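Local coordinates for protein nucleocapsid (Crimean-congo hemorrhagic fever virus, PDB 4AKL) that binds single- and double-stranded RNA, probably packages the viral genome, and is likely to cut double-stranded DNA without sequence preference, at residues K252-L257 against N279-V284; S61-A66 against F434-T439; A146-K151 against V460-P465; Y312-A317 against S386-C391; S171-R176 against L454-L459. All blocks are in the same frame, centred on the assembly; numbering follows the deposited sequence.

Contact 1. Residues K252-L257 against N279-V284; sequences KTVEAL and NLLKHV
Val254 has CG1 trans to its backbone N (chi1 -180°), which spreads both methyls toward helix 270-292, while Leu280 keeps CG beside its backbone N (chi1 -83°), and its CB and branch both face helix 245-263. Val254 CG2 rests 3.9 Å from Leu280 CB. The other methyl, Val254 CG1, meets the next residue, 3.9 Å from Leu281 CD2; Leu281 starts to one side, and its branch reaches obliquely to the valine. One turn after Val254, Leu257 points CD2 at the branch of Leu280, with CD2 3.8 Å from Leu280 CD1 and the two side chains roughly perpendicular. No hydrogen bond spans the interface, which is wholly aliphatic, with Leu281 on its exposed border. Polar groups turn elsewhere: Thr253 OG1 bonds back to Glu249 O, and His283 NE2 reaches Asn221 OD1. The segment axes run 10.3 Å apart at 177°, and the CA atoms of Val254 and Leu280 are separated by 7.0 Å. This is an antiparallel helical hairpin formed by helices 245-263 and 270-292, whose short connection carries the DEVD motif, Asp266 to Asp269, the consensus of a caspase-3 site.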
# COMPACT_ATOMS: atom_id res chain seq x y z
N LYS A 252 24.26 -9.02 19.30
CA LYS A 252 25.58 -9.70 19.15
C LYS A 252 26.63 -9.23 20.21
O LYS A 252 27.44 -10.02 20.75
CB LYS A 252 26.10 -9.35 17.77
CG LYS A 252 27.39 -10.00 17.33
CD LYS A 252 27.72 -9.56 15.88
CE LYS A 252 26.84 -10.28 14.86
NZ LYS A 252 27.12 -9.86 13.44
N THR A 253 26.61 -7.94 20.48
CA THR A 253 27.55 -7.36 21.44
C THR A 253 27.26 -7.88 22.81
O THR A 253 28.18 -8.20 23.52
CB THR A 253 27.49 -5.83 21.40
OG1 THR A 253 28.13 -5.39 20.21
CG2 THR A 253 28.22 -5.20 22.60
N VAL A 254 25.97 -7.98 23.17
CA VAL A 254 25.53 -8.47 24.48
C VAL A 254 25.84 -9.95 24.62
O VAL A 254 26.22 -10.38 25.71
CB VAL A 254 24.01 -8.17 24.78
CG1 VAL A 254 23.60 -8.69 26.15
CG2 VAL A 254 23.73 -6.67 24.72
N GLU A 255 25.69 -10.72 23.55
CA GLU A 255 26.04 -12.13 23.53
C GLU A 255 27.54 -12.27 23.68
O GLU A 255 28.01 -13.21 24.34
CB GLU A 255 25.58 -12.83 22.22
CG GLU A 255 24.03 -12.94 22.03
CD GLU A 255 23.58 -13.31 20.58
OE1 GLU A 255 24.45 -13.54 19.70
OE2 GLU A 255 22.35 -13.36 20.33
N ALA A 256 28.29 -11.34 23.08
CA ALA A 256 29.75 -11.32 23.24
C ALA A 256 30.11 -11.11 24.72
O ALA A 256 31.01 -11.80 25.25
CB ALA A 256 30.36 -10.25 22.36
N LEU A 257 29.40 -10.19 25.38
CA LEU A 257 29.59 -9.92 26.82
C LEU A 257 29.34 -11.18 27.66
O LEU A 257 30.09 -11.49 28.59
CB LEU A 257 28.63 -8.80 27.32
CG LEU A 257 28.72 -8.40 28.80
CD1 LEU A 257 30.05 -7.65 29.06
CD2 LEU A 257 27.52 -7.57 29.32
N ASN A 279 19.44 -7.45 31.69
CA ASN A 279 18.95 -6.07 31.59
C ASN A 279 19.26 -5.37 30.29
O ASN A 279 18.43 -4.59 29.79
CB ASN A 279 19.46 -5.23 32.76
CG ASN A 279 18.72 -5.51 34.04
OD1 ASN A 279 17.59 -6.02 34.03
ND2 ASN A 279 19.34 -5.17 35.15
N LEU A 280 20.44 -5.64 29.73
CA LEU A 280 20.80 -5.10 28.42
C LEU A 280 19.83 -5.62 27.36
O LEU A 280 19.43 -4.86 26.46
CB LEU A 280 22.25 -5.43 28.06
CG LEU A 280 23.29 -4.46 28.66
CD1 LEU A 280 24.73 -5.04 28.71
CD2 LEU A 280 23.23 -3.12 27.86
N LEU A 281 19.43 -6.91 27.47
CA LEU A 281 18.46 -7.49 26.51
C LEU A 281 17.07 -6.84 26.59
O LEU A 281 16.44 -6.64 25.53
CB LEU A 281 18.35 -9.02 26.65
CG LEU A 281 19.65 -9.76 26.29
CD1 LEU A 281 19.57 -11.26 26.63
CD2 LEU A 281 20.02 -9.53 24.80
N LYS A 282 16.60 -6.51 27.81
CA LYS A 282 15.34 -5.76 27.97
C LYS A 282 15.49 -4.43 27.24
O LYS A 282 14.60 -4.00 26.52
CB LYS A 282 14.99 -5.46 29.44
CG LYS A 282 15.02 -6.62 30.40
CD LYS A 282 14.08 -7.71 30.02
CE LYS A 282 14.07 -8.83 31.07
NZ LYS A 282 12.74 -9.49 31.17
N HIS A 283 16.64 -3.77 27.44
CA HIS A 283 16.85 -2.47 26.81
C HIS A 283 16.94 -2.57 25.28
O HIS A 283 16.42 -1.68 24.60
CB HIS A 283 18.04 -1.74 27.38
CG HIS A 283 17.99 -1.57 28.87
ND1 HIS A 283 16.81 -1.36 29.55
CD2 HIS A 283 18.98 -1.59 29.81
CE1 HIS A 283 17.07 -1.25 30.85
NE2 HIS A 283 18.38 -1.39 31.03
N VAL A 284 17.55 -3.63 24.73
CA VAL A 284 17.62 -3.80 23.25
C VAL A 284 16.23 -4.09 22.61
O VAL A 284 15.90 -3.54 21.53
CB VAL A 284 18.66 -4.88 22.82
CG1 VAL A 284 18.59 -5.15 21.29
CG2 VAL A 284 20.05 -4.41 23.20

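Contact 2. Residues S61-A66 against F434-T439; sequences SIYASA and FEIQKT
Ala66 and Tyr63 of helix 56-71 receive Ile436 and Gln437 of helix 425-440. The methyl of Ala66 meets the end of the isoleucine, with Ala66 CB 3.8 Å from Ile436 CD1. The other branch of the same residue reaches the tyrosine: Ile436 CG2 lies near the ring plane, at the edge, 4.2 Å from Tyr63 CD1. CG of Tyr63 stands trans to the backbone N (chi1 175°), which carries the ring across the gap and along the side of Gln437. There the aliphatic part of the glutamine approaches the ring obliquely, and Gln437 CG is modelled 3.2 Å from Tyr63 CE1; because Gln437 has two conformers, this short approach is doubtful evidence of strain. Ring and amide planes are turned 72° apart. Further out, Gln437 OE1 is hydrogen-bonded to Ser451 OG, which holds the amide end in this conformer. On the sides of the helices turned from the interface, hydroxyls fold onto their own backbones: Ser65 OG bonds to Ser61 O at 3.0 Å, and Thr439 OG1 to Glu435 O at 2.9 Å. In each case the carbonyl also takes the amide N of that residue, from the opposite face of its plane. The segments run antiparallel, at 176° and 10.1 Å between axes. Helix 45-52 closes over the apolar half, with Phe46 against both Ala66 and Ile436, while Lys438 and Glu435 tie helix 425-440 to helix 163-181 through Glu168 and Ser165.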
# COMPACT_ATOMS: atom_id res chain seq x y z
N SER A 61 -24.01 9.25 -7.95
CA SER A 61 -24.11 8.83 -9.32
C SER A 61 -23.26 9.70 -10.28
O SER A 61 -22.56 9.17 -11.17
CB SER A 61 -25.60 8.85 -9.72
OG SER A 61 -25.77 8.60 -11.10
N ILE A 62 -23.31 11.02 -10.09
CA ILE A 62 -22.50 11.96 -10.89
C ILE A 62 -21.01 11.66 -10.69
O ILE A 62 -20.22 11.51 -11.66
CB ILE A 62 -22.81 13.43 -10.57
CG1 ILE A 62 -24.25 13.78 -10.98
CG2 ILE A 62 -21.81 14.35 -11.28
CD1 ILE A 62 -24.91 14.98 -10.17
N TYR A 63 -20.62 11.54 -9.42
CA TYR A 63 -19.22 11.27 -9.08
C TYR A 63 -18.77 9.91 -9.61
O TYR A 63 -17.64 9.79 -10.10
CB TYR A 63 -18.95 11.36 -7.60
CG TYR A 63 -17.54 10.95 -7.31
CD1 TYR A 63 -16.47 11.84 -7.50
CD2 TYR A 63 -17.25 9.67 -6.86
CE1 TYR A 63 -15.14 11.43 -7.24
CE2 TYR A 63 -15.95 9.27 -6.60
CZ TYR A 63 -14.90 10.14 -6.79
OH TYR A 63 -13.62 9.69 -6.50
N ALA A 64 -19.63 8.90 -9.48
CA ALA A 64 -19.28 7.56 -9.95
C ALA A 64 -19.16 7.57 -11.47
O ALA A 64 -18.31 6.90 -11.99
CB ALA A 64 -20.29 6.49 -9.44
N SER A 65 -19.98 8.34 -12.18
CA SER A 65 -19.89 8.43 -13.66
C SER A 65 -18.62 9.12 -14.09
O SER A 65 -18.00 8.71 -15.08
CB SER A 65 -21.06 9.22 -14.28
OG SER A 65 -22.28 8.59 -14.08
N ALA A 66 -18.24 10.18 -13.38
CA ALA A 66 -16.98 10.88 -13.65
C ALA A 66 -15.78 9.94 -13.52
O ALA A 66 -14.91 9.94 -14.33
CB ALA A 66 -16.79 12.07 -12.71
N PHE A 434 -11.07 15.57 -7.73
CA PHE A 434 -11.11 16.26 -6.48
C PHE A 434 -12.14 17.41 -6.54
O PHE A 434 -12.95 17.52 -5.67
CB PHE A 434 -9.71 16.80 -6.12
CG PHE A 434 -9.68 17.61 -4.83
CD1 PHE A 434 -9.66 16.97 -3.59
CD2 PHE A 434 -9.64 18.98 -4.86
CE1 PHE A 434 -9.61 17.73 -2.42
CE2 PHE A 434 -9.59 19.73 -3.66
CZ PHE A 434 -9.58 19.10 -2.47
N GLU A 435 -12.08 18.24 -7.58
CA GLU A 435 -12.96 19.38 -7.71
C GLU A 435 -14.39 18.90 -7.75
O GLU A 435 -15.27 19.45 -7.10
CB GLU A 435 -12.56 20.25 -8.91
CG GLU A 435 -11.17 20.97 -8.70
CD GLU A 435 -10.57 21.60 -9.97
OE1 GLU A 435 -10.82 21.11 -11.10
OE2 GLU A 435 -9.83 22.60 -9.83
N ILE A 436 -14.62 17.83 -8.50
CA ILE A 436 -15.94 17.22 -8.56
C ILE A 436 -16.41 16.72 -7.18
O ILE A 436 -17.57 17.03 -6.77
CB ILE A 436 -16.00 16.11 -9.61
CG1 ILE A 436 -15.83 16.68 -11.00
CG2 ILE A 436 -17.32 15.35 -9.55
CD1 ILE A 436 -15.53 15.62 -12.02
N GLN A 437 -15.56 15.99 -6.45
CA GLN A 437 -15.91 15.54 -5.07
C GLN A 437 -16.23 16.74 -4.20
O GLN A 437 -17.20 16.71 -3.39
CB GLN A 437 -14.81 14.74 -4.31
CG GLN A 437 -14.16 13.54 -5.01
CD GLN A 437 -13.09 12.76 -4.15
OE1 GLN A 437 -12.08 12.14 -4.68
NE2 GLN A 437 -13.34 12.75 -2.83
N LYS A 438 -15.44 17.79 -4.35
CA LYS A 438 -15.56 18.96 -3.50
C LYS A 438 -16.85 19.74 -3.74
O LYS A 438 -17.41 20.29 -2.79
CB LYS A 438 -14.35 19.88 -3.74
CG LYS A 438 -14.22 20.98 -2.75
CD LYS A 438 -12.77 21.60 -2.73
CE LYS A 438 -12.57 22.86 -3.56
NZ LYS A 438 -12.20 24.06 -2.70
N THR A 439 -17.29 19.81 -4.99
CA THR A 439 -18.52 20.50 -5.37
C THR A 439 -19.73 19.88 -4.66
O THR A 439 -20.61 20.59 -4.16
CB THR A 439 -18.75 20.42 -6.89
OG1 THR A 439 -17.68 21.04 -7.57
CG2 THR A 439 -20.01 21.09 -7.29

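Contact 3. Residues A146-K151 against V460-P465; sequences AALSNK and VGKQSP
Lys151 and Val460 are joined through water, which donates a hydrogen bond to the backbone carbonyl of each. The water O lies 2.6 Å from Lys151 O and 2.5 Å from Val460 O; the shortness of the second should not be pressed. The apolar part is small. Leu148 directs its side chain toward the 460-465 loop, and Leu148 CD1 comes to 4.0 Å from Lys462 CG, touching the root of the lysine and not its charge. With chi3 at 68°, the lysine chain turns beyond CG, carrying the amine off from the leucine to where Lys462 NZ makes a weak hydrogen bond to Gln457 OE1. The same leucine methyl, Leu148 CD1, lies 4.3 Å from Gly461 O. The backbone supplies the third element: Gly461, at phi 113°, ends helix 450-460 in a Schellman motif with two bonds back into the last turn. A CB at these angles would jam against the preceding carbonyl oxygen. Around the pair, Ser149 O accepts from Lys473 NZ, and Leu148 bonds through its backbone to Asn468. Two carbonyl oxygens cannot bond to each other directly, and the polar link between these loops depends on the water that supplies both protons.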
# COMPACT_ATOMS: atom_id res chain seq x y z
N ALA A 146 7.32 -3.73 -10.38
CA ALA A 146 8.43 -3.79 -9.42
C ALA A 146 8.06 -3.25 -8.07
O ALA A 146 7.06 -2.53 -7.93
CB ALA A 146 9.70 -2.98 -9.98
N ALA A 147 8.87 -3.62 -7.08
CA ALA A 147 8.86 -2.98 -5.76
C ALA A 147 9.79 -1.79 -5.84
O ALA A 147 10.96 -1.94 -6.11
CB ALA A 147 9.31 -3.95 -4.68
N LEU A 148 9.26 -0.61 -5.62
CA LEU A 148 10.03 0.63 -5.71
C LEU A 148 10.86 0.81 -4.48
O LEU A 148 10.46 0.39 -3.39
CB LEU A 148 9.10 1.83 -5.88
CG LEU A 148 8.38 1.87 -7.24
CD1 LEU A 148 7.26 2.88 -7.24
CD2 LEU A 148 9.38 2.17 -8.31
N SER A 149 12.03 1.41 -4.67
CA SER A 149 12.98 1.62 -3.59
C SER A 149 13.81 2.89 -3.72
O SER A 149 14.79 3.05 -3.02
CB SER A 149 13.94 0.45 -3.56
OG SER A 149 14.99 0.66 -4.53
N ASN A 150 13.43 3.79 -4.64
CA ASN A 150 14.13 5.07 -4.79
C ASN A 150 13.48 6.03 -3.76
O ASN A 150 13.00 5.52 -2.70
CB ASN A 150 14.06 5.56 -6.25
CG ASN A 150 15.16 4.97 -7.13
OD1 ASN A 150 15.81 3.92 -6.82
ND2 ASN A 150 15.42 5.67 -8.26
N LYS A 151 13.47 7.35 -4.03
CA LYS A 151 12.90 8.35 -3.13
C LYS A 151 11.67 9.02 -3.77
O LYS A 151 11.45 8.90 -5.00
CB LYS A 151 13.95 9.42 -2.80
CG LYS A 151 15.18 8.89 -2.06
CD LYS A 151 16.22 9.98 -1.77
CE LYS A 151 17.42 9.41 -1.01
NZ LYS A 151 16.98 8.73 0.26
N VAL A 460 4.82 9.83 -4.86
CA VAL A 460 5.85 8.92 -4.43
C VAL A 460 6.60 8.35 -5.66
O VAL A 460 7.71 7.87 -5.51
CB VAL A 460 5.35 7.78 -3.52
CG1 VAL A 460 4.52 8.36 -2.29
CG2 VAL A 460 4.55 6.82 -4.29
N GLY A 461 6.00 8.45 -6.84
CA GLY A 461 6.61 8.06 -8.09
C GLY A 461 5.99 6.87 -8.77
O GLY A 461 6.57 6.36 -9.74
N LYS A 462 4.82 6.41 -8.29
CA LYS A 462 4.17 5.27 -8.91
C LYS A 462 3.68 5.68 -10.27
O LYS A 462 3.04 6.71 -10.41
CB LYS A 462 2.99 4.71 -8.06
CG LYS A 462 3.44 4.08 -6.73
CD LYS A 462 2.28 3.68 -5.76
CE LYS A 462 1.44 2.52 -6.31
NZ LYS A 462 0.49 1.82 -5.33
N GLN A 463 3.99 4.87 -11.26
CA GLN A 463 3.52 5.04 -12.61
C GLN A 463 2.73 3.82 -13.14
O GLN A 463 2.53 3.68 -14.34
CB GLN A 463 4.70 5.34 -13.50
CG GLN A 463 5.31 6.66 -13.15
CD GLN A 463 6.39 7.05 -14.05
OE1 GLN A 463 6.98 8.07 -13.83
NE2 GLN A 463 6.67 6.26 -15.10
N SER A 464 2.29 2.96 -12.22
CA SER A 464 1.47 1.81 -12.49
C SER A 464 0.78 1.43 -11.19
O SER A 464 1.38 1.63 -10.10
CB SER A 464 2.32 0.65 -12.97
OG SER A 464 1.64 -0.60 -12.90
N PRO A 465 -0.46 0.89 -11.29
CA PRO A 465 -1.11 0.32 -10.11
C PRO A 465 -0.45 -0.94 -9.54
O PRO A 465 -0.76 -1.29 -8.40
CB PRO A 465 -2.54 -0.01 -10.60
CG PRO A 465 -2.49 -0.03 -12.04
CD PRO A 465 -1.33 0.85 -12.47
O HOH W 1 10.00 7.06 -6.21

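Contact 4. Residues Y312-A317 against S386-C391; sequences YWLYKA and SEMGVC
The carboxylate of Glu387 is gripped at both oxygens, OE1 by the hydroxyl of Thr306 and OE2 in a salt bridge with Lys411, while its CB touches the edge of Trp313. Glu387 CB lies near the indole plane, 4.2 Å from Trp313 CZ3. The side chain folds at chi2 (-77°), so that the charged end turns away from the ring, and the carboxylate stands nearly perpendicular to the indole. Trp313 is fixed at its other edge by the hydrogen bond from NE1 to Ala378 O. Met388 runs along the benzo edge: Met388 CG sits near the ring plane, 3.6 Å from Trp313 CE3. Its sulfur follows, with Met388 SD 5.2 Å from the centroid of the six-membered ring and 68° off the normal, an oblique Met-aromatic contact. Met388 SD is also 4.0 Å from Trp313 CB, alongside the root of the indole as well as its rim. The methionine then bends at chi3, and CE runs past Leu314, with Met388 CE 3.7 Å from Leu314 CD2; the two side chains point in opposite directions as they slide by each other. Helices 306-316 and 385-392 cross here at -103°, with 11.6 Å between the segment axes. All four residues that touch are buried. Leu359 of helix 355-360 packs against both Trp313 and Met388. From helix 324-336, Leu331 reaches Met388, and Phe324 and Val327 reach Leu314.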
# COMPACT_ATOMS: atom_id res chain seq x y z
N TYR A 312 -5.03 -11.83 -1.74
CA TYR A 312 -5.41 -12.26 -0.43
C TYR A 312 -6.95 -12.40 -0.34
O TYR A 312 -7.47 -13.36 0.25
CB TYR A 312 -4.90 -11.29 0.61
CG TYR A 312 -5.35 -11.62 1.99
CD1 TYR A 312 -4.97 -12.81 2.60
CD2 TYR A 312 -6.17 -10.74 2.70
CE1 TYR A 312 -5.40 -13.13 3.89
CE2 TYR A 312 -6.62 -11.07 4.02
CZ TYR A 312 -6.22 -12.25 4.60
OH TYR A 312 -6.66 -12.58 5.88
N TRP A 313 -7.68 -11.44 -0.94
CA TRP A 313 -9.14 -11.46 -0.86
C TRP A 313 -9.70 -12.59 -1.69
O TRP A 313 -10.65 -13.24 -1.26
CB TRP A 313 -9.76 -10.09 -1.23
CG TRP A 313 -9.37 -9.00 -0.23
CD1 TRP A 313 -9.24 -9.15 1.15
CD2 TRP A 313 -9.03 -7.66 -0.51
NE1 TRP A 313 -8.87 -7.97 1.72
CE2 TRP A 313 -8.73 -7.03 0.72
CE3 TRP A 313 -8.98 -6.91 -1.69
CZ2 TRP A 313 -8.37 -5.71 0.80
CZ3 TRP A 313 -8.61 -5.60 -1.61
CH2 TRP A 313 -8.31 -5.00 -0.37
N LEU A 314 -9.12 -12.83 -2.85
CA LEU A 314 -9.47 -14.02 -3.60
C LEU A 314 -9.27 -15.28 -2.77
O LEU A 314 -10.18 -16.11 -2.67
CB LEU A 314 -8.63 -14.15 -4.83
CG LEU A 314 -8.72 -13.17 -5.97
CD1 LEU A 314 -7.82 -13.72 -7.10
CD2 LEU A 314 -10.19 -12.96 -6.45
N TYR A 315 -8.10 -15.41 -2.15
CA TYR A 315 -7.83 -16.56 -1.29
C TYR A 315 -8.89 -16.67 -0.18
O TYR A 315 -9.52 -17.70 -0.05
CB TYR A 315 -6.38 -16.50 -0.77
CG TYR A 315 -6.15 -17.28 0.43
CD1 TYR A 315 -5.94 -18.67 0.36
CD2 TYR A 315 -6.11 -16.68 1.65
CE1 TYR A 315 -5.69 -19.42 1.54
CE2 TYR A 315 -5.88 -17.43 2.82
CZ TYR A 315 -5.67 -18.78 2.75
OH TYR A 315 -5.45 -19.49 3.93
N LYS A 316 -9.11 -15.59 0.58
CA LYS A 316 -10.09 -15.62 1.65
C LYS A 316 -11.51 -15.93 1.21
O LYS A 316 -12.22 -16.51 1.96
CB LYS A 316 -10.13 -14.30 2.41
CG LYS A 316 -8.92 -14.04 3.21
CD LYS A 316 -8.67 -15.13 4.35
CE LYS A 316 -9.43 -14.76 5.62
NZ LYS A 316 -8.89 -15.51 6.78
N ALA A 317 -11.89 -15.48 0.01
CA ALA A 317 -13.18 -15.76 -0.56
C ALA A 317 -13.31 -17.18 -1.13
O ALA A 317 -14.38 -17.53 -1.59
CB ALA A 317 -13.56 -14.71 -1.65
N SER A 386 -12.58 -1.65 -5.82
CA SER A 386 -11.85 -1.04 -6.92
C SER A 386 -10.36 -1.52 -7.06
O SER A 386 -9.85 -1.54 -8.15
CB SER A 386 -11.91 0.51 -6.86
OG SER A 386 -11.30 1.02 -5.68
N GLU A 387 -9.72 -1.92 -5.94
CA GLU A 387 -8.35 -2.48 -5.95
C GLU A 387 -8.38 -3.79 -6.71
O GLU A 387 -7.58 -4.01 -7.59
CB GLU A 387 -7.83 -2.74 -4.53
CG GLU A 387 -7.78 -1.53 -3.59
CD GLU A 387 -6.62 -0.64 -3.88
OE1 GLU A 387 -5.55 -1.16 -4.07
OE2 GLU A 387 -6.78 0.59 -3.90
N MET A 388 -9.33 -4.65 -6.36
CA MET A 388 -9.54 -5.90 -7.09
C MET A 388 -9.92 -5.62 -8.54
O MET A 388 -9.46 -6.33 -9.44
CB MET A 388 -10.63 -6.75 -6.43
CG MET A 388 -10.36 -7.11 -5.01
SD MET A 388 -11.64 -8.22 -4.29
CE MET A 388 -11.12 -9.71 -5.07
N GLY A 389 -10.73 -4.58 -8.78
CA GLY A 389 -11.20 -4.26 -10.12
C GLY A 389 -10.03 -3.86 -11.05
O GLY A 389 -10.00 -4.27 -12.19
N VAL A 390 -9.08 -3.07 -10.59
CA VAL A 390 -7.96 -2.74 -11.47
C VAL A 390 -7.08 -3.97 -11.76
O VAL A 390 -6.53 -4.10 -12.85
CB VAL A 390 -7.11 -1.53 -10.95
CG1 VAL A 390 -6.32 -1.91 -9.70
CG2 VAL A 390 -6.21 -1.04 -12.03
N CYS A 391 -6.96 -4.91 -10.82
CA CYS A 391 -6.16 -6.11 -11.09
C CYS A 391 -6.78 -7.15 -12.03
O CYS A 391 -6.09 -7.76 -12.87
CB CYS A 391 -5.87 -6.80 -9.78
SG CYS A 391 -4.95 -5.92 -8.55

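Contact 5. Residues S171-R176 against L454-L459; sequences SDMIRR and LLHQSL
Met173 of helix 163-181 faces His456 of helix 450-460 with their CA atoms 8.7 Å apart, and the methionine side chain spans most of that distance. It leaves with CG beside the backbone N and bends at chi3 (72°), presenting sulfur to one residue and methyl to the next. Met173 SD lies 4.0 Å from Leu455 CD2. The terminal methyl, Met173 CE, comes to 3.8 Å from His456 CB and approaches the imidazole at its edge, near the ring plane. No hydrogen bond crosses between the segments. Beside this contact, along helix 163-181, Asp172 holds two arginines. Arg175 grips it side-on, NE at 2.8 Å and NH2 at 3.0 Å, both to Asp172 OD1. Arg176 NE reaches the other oxygen, Asp172 OD2, at 2.8 Å in a nearly straight bond (175°), but from above the carboxylate plane. Arg175 NH2 lies above the guanidinium face of Arg176, toward its rim. Sharing one carboxylate probably lets the two guanidinium groups lie this close. Arg176 NH1 continues to Met446 O, ahead of helix 450-460. The arrangement is helix-to-helix packing through a single methionine, beside an intrahelical i to i+3 and i+4 salt-bridge network on helix 163-181.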
# COMPACT_ATOMS: atom_id res chain seq x y z
N SER A 171 -2.50 20.91 0.99
CA SER A 171 -2.85 21.56 2.27
C SER A 171 -3.81 20.71 3.11
O SER A 171 -3.67 20.61 4.35
CB SER A 171 -3.49 22.93 2.02
OG SER A 171 -2.62 23.77 1.27
N ASP A 172 -4.78 20.10 2.45
CA ASP A 172 -5.69 19.24 3.17
C ASP A 172 -4.98 17.95 3.56
O ASP A 172 -5.24 17.39 4.63
CB ASP A 172 -6.91 18.91 2.32
CG ASP A 172 -7.93 18.10 3.08
OD1 ASP A 172 -8.37 18.54 4.17
OD2 ASP A 172 -8.25 17.03 2.60
N MET A 173 -4.09 17.47 2.70
CA MET A 173 -3.36 16.24 2.97
C MET A 173 -2.47 16.47 4.19
O MET A 173 -2.47 15.65 5.09
CB MET A 173 -2.58 15.74 1.74
CG MET A 173 -3.47 15.31 0.59
SD MET A 173 -2.78 15.34 -1.10
CE MET A 173 -1.65 13.94 -1.06
N ILE A 174 -1.74 17.60 4.22
CA ILE A 174 -0.88 17.95 5.39
C ILE A 174 -1.69 18.20 6.67
O ILE A 174 -1.27 17.82 7.76
CB ILE A 174 0.05 19.17 5.10
CG1 ILE A 174 1.05 18.86 3.95
CG2 ILE A 174 0.88 19.60 6.37
CD1 ILE A 174 1.81 20.12 3.41
N ARG A 175 -2.85 18.86 6.53
CA ARG A 175 -3.82 18.98 7.64
C ARG A 175 -4.15 17.58 8.23
O ARG A 175 -4.19 17.42 9.46
CB ARG A 175 -5.11 19.65 7.17
CG ARG A 175 -6.22 19.79 8.25
CD ARG A 175 -7.54 20.22 7.65
NE ARG A 175 -8.19 19.13 6.89
CZ ARG A 175 -8.98 18.19 7.41
NH1 ARG A 175 -9.27 18.14 8.70
NH2 ARG A 175 -9.50 17.27 6.60
N ARG A 176 -4.40 16.60 7.35
CA ARG A 176 -4.73 15.20 7.75
C ARG A 176 -3.55 14.50 8.41
O ARG A 176 -3.68 13.90 9.48
CB ARG A 176 -5.24 14.36 6.55
CG ARG A 176 -6.65 14.72 6.08
CD ARG A 176 -6.97 14.15 4.66
NE ARG A 176 -8.24 14.72 4.22
CZ ARG A 176 -9.45 14.27 4.55
NH1 ARG A 176 -9.59 13.20 5.34
NH2 ARG A 176 -10.53 14.90 4.10
N LEU A 454 -4.68 9.05 -4.66
CA LEU A 454 -4.11 8.98 -6.00
C LEU A 454 -2.95 9.99 -6.20
O LEU A 454 -1.94 9.62 -6.72
CB LEU A 454 -5.15 9.18 -7.08
CG LEU A 454 -6.16 8.05 -7.33
CD1 LEU A 454 -7.25 8.61 -8.30
CD2 LEU A 454 -5.55 6.70 -7.87
N LEU A 455 -3.12 11.23 -5.78
CA LEU A 455 -2.03 12.23 -5.88
C LEU A 455 -0.78 11.82 -5.10
O LEU A 455 0.34 11.97 -5.58
CB LEU A 455 -2.51 13.61 -5.39
CG LEU A 455 -1.51 14.78 -5.50
CD1 LEU A 455 -1.05 14.98 -6.92
CD2 LEU A 455 -2.09 16.09 -4.94
N HIS A 456 -1.01 11.33 -3.90
CA HIS A 456 0.06 10.89 -3.01
C HIS A 456 0.91 9.85 -3.73
O HIS A 456 2.10 9.99 -3.83
CB HIS A 456 -0.55 10.32 -1.74
CG HIS A 456 0.46 9.94 -0.72
ND1 HIS A 456 1.08 10.86 0.09
CD2 HIS A 456 0.97 8.74 -0.39
CE1 HIS A 456 1.93 10.23 0.88
NE2 HIS A 456 1.88 8.94 0.61
N GLN A 457 0.24 8.85 -4.26
CA GLN A 457 0.86 7.79 -5.02
C GLN A 457 1.59 8.26 -6.25
O GLN A 457 2.61 7.71 -6.55
CB GLN A 457 -0.17 6.75 -5.39
CG GLN A 457 -0.51 5.96 -4.12
CD GLN A 457 -1.62 5.08 -4.30
OE1 GLN A 457 -1.74 4.39 -5.32
NE2 GLN A 457 -2.48 5.06 -3.33
N SER A 458 1.04 9.24 -6.97
CA SER A 458 1.76 9.83 -8.08
C SER A 458 2.98 10.55 -7.57
O SER A 458 4.00 10.51 -8.21
CB SER A 458 0.88 10.82 -8.86
OG SER A 458 1.51 11.18 -10.05
N LEU A 459 2.87 11.21 -6.42
CA LEU A 459 4.00 11.96 -5.84
C LEU A 459 5.15 11.07 -5.29
O LEU A 459 6.31 11.51 -5.25
CB LEU A 459 3.53 12.94 -4.75
CG LEU A 459 2.68 14.16 -5.14
CD1 LEU A 459 2.34 14.90 -3.89
CD2 LEU A 459 3.38 15.11 -6.17

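Contacts 2 to 5 lie in the compact helical body, whereas contact 1 stands apart, its centre 35 Å from that of the chain and 57 Å from the centre of contact 2, on the opposite side. Contacts 3 and 5 join directly: Lys462 N lies 3.1 Å from Gln457 O, a probable hydrogen bond across the end of helix 450-460. Contact 4 meets contact 3 where Pro465 CG packs 3.9 Å from Val390 CG2. Contacts 2 and 5 do not touch, but their nearest atoms are about 5 Å apart, and helices 425-440 and 450-460 follow each other in the chain. Along the chain, contacts 1 and 4 are nested in the loop closed by contact 2.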